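Local coordinates for protein TarM (Staphylococcus aureus subsp. aureus 21178, PDB 4X7R) that belongs to the GT-B clan of glycosyltransferases and binds uridine-5'-diphosphate and glycan ligands in its pockets, at residues 209-214 with 235-240. The protein carries 1 engineered substitution. Numbering follows the deposited sequence.
Sequences YYLEKL and FNTNHK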
# COMPACT_ATOMS: atom_id res chain seq x y z
N TYR A 209 17.93 12.00 -8.10
CA TYR A 209 18.50 12.05 -9.44
C TYR A 209 17.51 11.48 -10.44
O TYR A 209 17.25 12.10 -11.47
CB TYR A 209 19.83 11.27 -9.49
CG TYR A 209 20.36 11.03 -10.89
CD1 TYR A 209 21.05 12.03 -11.58
CD2 TYR A 209 20.23 9.79 -11.51
CE1 TYR A 209 21.58 11.79 -12.85
CE2 TYR A 209 20.72 9.55 -12.79
CZ TYR A 209 21.40 10.55 -13.46
OH TYR A 209 21.86 10.31 -14.73
N TYR A 210 16.96 10.30 -10.13
CA TYR A 210 16.00 9.58 -10.96
C TYR A 210 14.80 10.44 -11.36
O TYR A 210 14.47 10.52 -12.55
CB TYR A 210 15.57 8.27 -10.26
CG TYR A 210 14.36 7.62 -10.88
CD1 TYR A 210 14.38 7.19 -12.20
CD2 TYR A 210 13.20 7.41 -10.14
CE1 TYR A 210 13.27 6.58 -12.78
CE2 TYR A 210 12.08 6.79 -10.71
CZ TYR A 210 12.13 6.37 -12.03
OH TYR A 210 11.07 5.73 -12.60
N LEU A 211 14.18 11.13 -10.37
CA LEU A 211 13.04 12.04 -10.60
C LEU A 211 13.42 13.21 -11.49
O LEU A 211 12.59 13.67 -12.25
CB LEU A 211 12.48 12.56 -9.27
CG LEU A 211 11.78 11.53 -8.38
CD1 LEU A 211 11.44 12.14 -7.03
CD2 LEU A 211 10.52 10.97 -9.08
N GLU A 212 14.66 13.71 -11.38
CA GLU A 212 15.14 14.83 -12.20
C GLU A 212 15.35 14.36 -13.64
O GLU A 212 15.15 15.13 -14.57
CB GLU A 212 16.44 15.41 -11.62
CG GLU A 212 16.21 16.15 -10.31
CD GLU A 212 17.45 16.41 -9.48
OE1 GLU A 212 18.52 15.82 -9.76
OE2 GLU A 212 17.34 17.18 -8.50
N LYS A 213 15.71 13.07 -13.83
CA LYS A 213 15.89 12.41 -15.13
C LYS A 213 14.51 12.05 -15.75
O LYS A 213 14.26 12.32 -16.92
CB LYS A 213 16.77 11.14 -14.96
CG LYS A 213 17.99 11.07 -15.86
CD LYS A 213 18.95 12.25 -15.72
CE LYS A 213 19.88 12.32 -16.91
NZ LYS A 213 19.20 12.76 -18.18
N LEU A 214 13.61 11.51 -14.93
CA LEU A 214 12.27 11.13 -15.37
C LEU A 214 11.36 12.31 -15.71
O LEU A 214 10.66 12.25 -16.70
CB LEU A 214 11.60 10.26 -14.29
CG LEU A 214 10.24 9.64 -14.64
CD1 LEU A 214 10.42 8.49 -15.66
CD2 LEU A 214 9.53 9.18 -13.38
N PHE A 235 10.59 16.51 -2.55
CA PHE A 235 11.00 17.78 -1.96
C PHE A 235 12.44 18.21 -2.34
O PHE A 235 12.64 19.36 -2.70
CB PHE A 235 10.81 17.76 -0.43
CG PHE A 235 10.91 19.13 0.21
CD1 PHE A 235 9.99 20.14 -0.11
CD2 PHE A 235 11.90 19.42 1.14
CE1 PHE A 235 10.08 21.41 0.48
CE2 PHE A 235 11.97 20.68 1.75
CZ PHE A 235 11.06 21.67 1.41
N ASN A 236 13.41 17.29 -2.29
CA ASN A 236 14.83 17.58 -2.57
C ASN A 236 15.20 17.74 -4.06
O ASN A 236 16.36 18.07 -4.34
CB ASN A 236 15.73 16.53 -1.91
CG ASN A 236 15.63 16.47 -0.41
OD1 ASN A 236 15.15 17.37 0.26
ND2 ASN A 236 16.10 15.39 0.17
N THR A 237 14.29 17.47 -5.02
CA THR A 237 14.67 17.64 -6.44
C THR A 237 14.97 19.12 -6.75
O THR A 237 14.47 20.01 -6.06
CB THR A 237 13.65 17.07 -7.44
OG1 THR A 237 12.55 17.97 -7.56
CG2 THR A 237 13.18 15.67 -7.13
N ASN A 238 15.79 19.36 -7.77
CA ASN A 238 16.21 20.70 -8.19
C ASN A 238 15.22 21.42 -9.12
O ASN A 238 15.54 22.52 -9.57
CB ASN A 238 17.59 20.60 -8.85
CG ASN A 238 17.61 19.88 -10.20
OD1 ASN A 238 16.61 19.38 -10.72
ND2 ASN A 238 18.78 19.83 -10.81
N HIS A 239 14.04 20.81 -9.44
CA HIS A 239 13.02 21.37 -10.35
C HIS A 239 12.66 22.79 -9.94
O HIS A 239 12.39 23.04 -8.77
CB HIS A 239 11.73 20.51 -10.40
CG HIS A 239 11.92 19.14 -10.98
ND1 HIS A 239 12.12 18.04 -10.17
CD2 HIS A 239 11.86 18.73 -12.27
CE1 HIS A 239 12.23 17.00 -10.98
NE2 HIS A 239 12.10 17.36 -12.26
N LYS A 240 12.67 23.71 -10.91
CA LYS A 240 12.35 25.12 -10.68
C LYS A 240 10.95 25.46 -11.19
O LYS A 240 10.35 26.43 -10.73
CB LYS A 240 13.39 26.02 -11.37
CG LYS A 240 14.80 25.89 -10.78
CD LYS A 240 15.85 26.50 -11.69
CE LYS A 240 17.26 26.16 -11.26
NZ LYS A 240 17.62 24.73 -11.53
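Glu-212, in the last turn of helix 203-214, reaches across to the loop 235-240 and grips the backbone of Asn-238, joining two connections of the Rossmann-like parallel sheet in the N-terminal half of this GT-B fold. The loop runs from helix 231-235 into strand 243-247. Glu-212 has the most surface buried by the contact; its chain is extended beyond CG (chi2 163°), which carries the carboxylate past Thr-237, the two side chains running in opposite directions. There Asn-238 N donates to Glu-212 OE2 at 2.8 Å, meeting the oxygen on its anti side and 18° out of the carboxylate plane. The side chain of Asn-238 lies over the same carboxylate, amide and carboxylate stacked with their planes 28° apart. This brings two acceptors together without a bond, Asn-238 OD1 lying 3.2 Å from Glu-212 OE2.

Thr-237 packs from the loop side. Its methyl CG2 sits 3.8 Å from Leu-211 CB and also touches CD1, the two side chains crossing at about a right angle; Leu-211 in turn lies against Val-39 of strand 36-40, so this apolar patch continues toward the sheet. The other branch of Thr-237, the hydroxyl, leads to the ring of His-239, with OG1 2.6 Å from His-239 ND1 in a hydrogen bond near the plane of the ring. Lys-244 NZ is a second partner of OG1, so this buried hydroxyl has at least two hydrogen-bond partners.

Fixed at ND1 by Thr-237, the imidazole of His-239 sits at the C-terminal end of helix 203-214: NE2 bonds to Ile-215 O, just beyond 209-214, while the ring edge at CE1 faces Leu-211 O, 3.6 Å away.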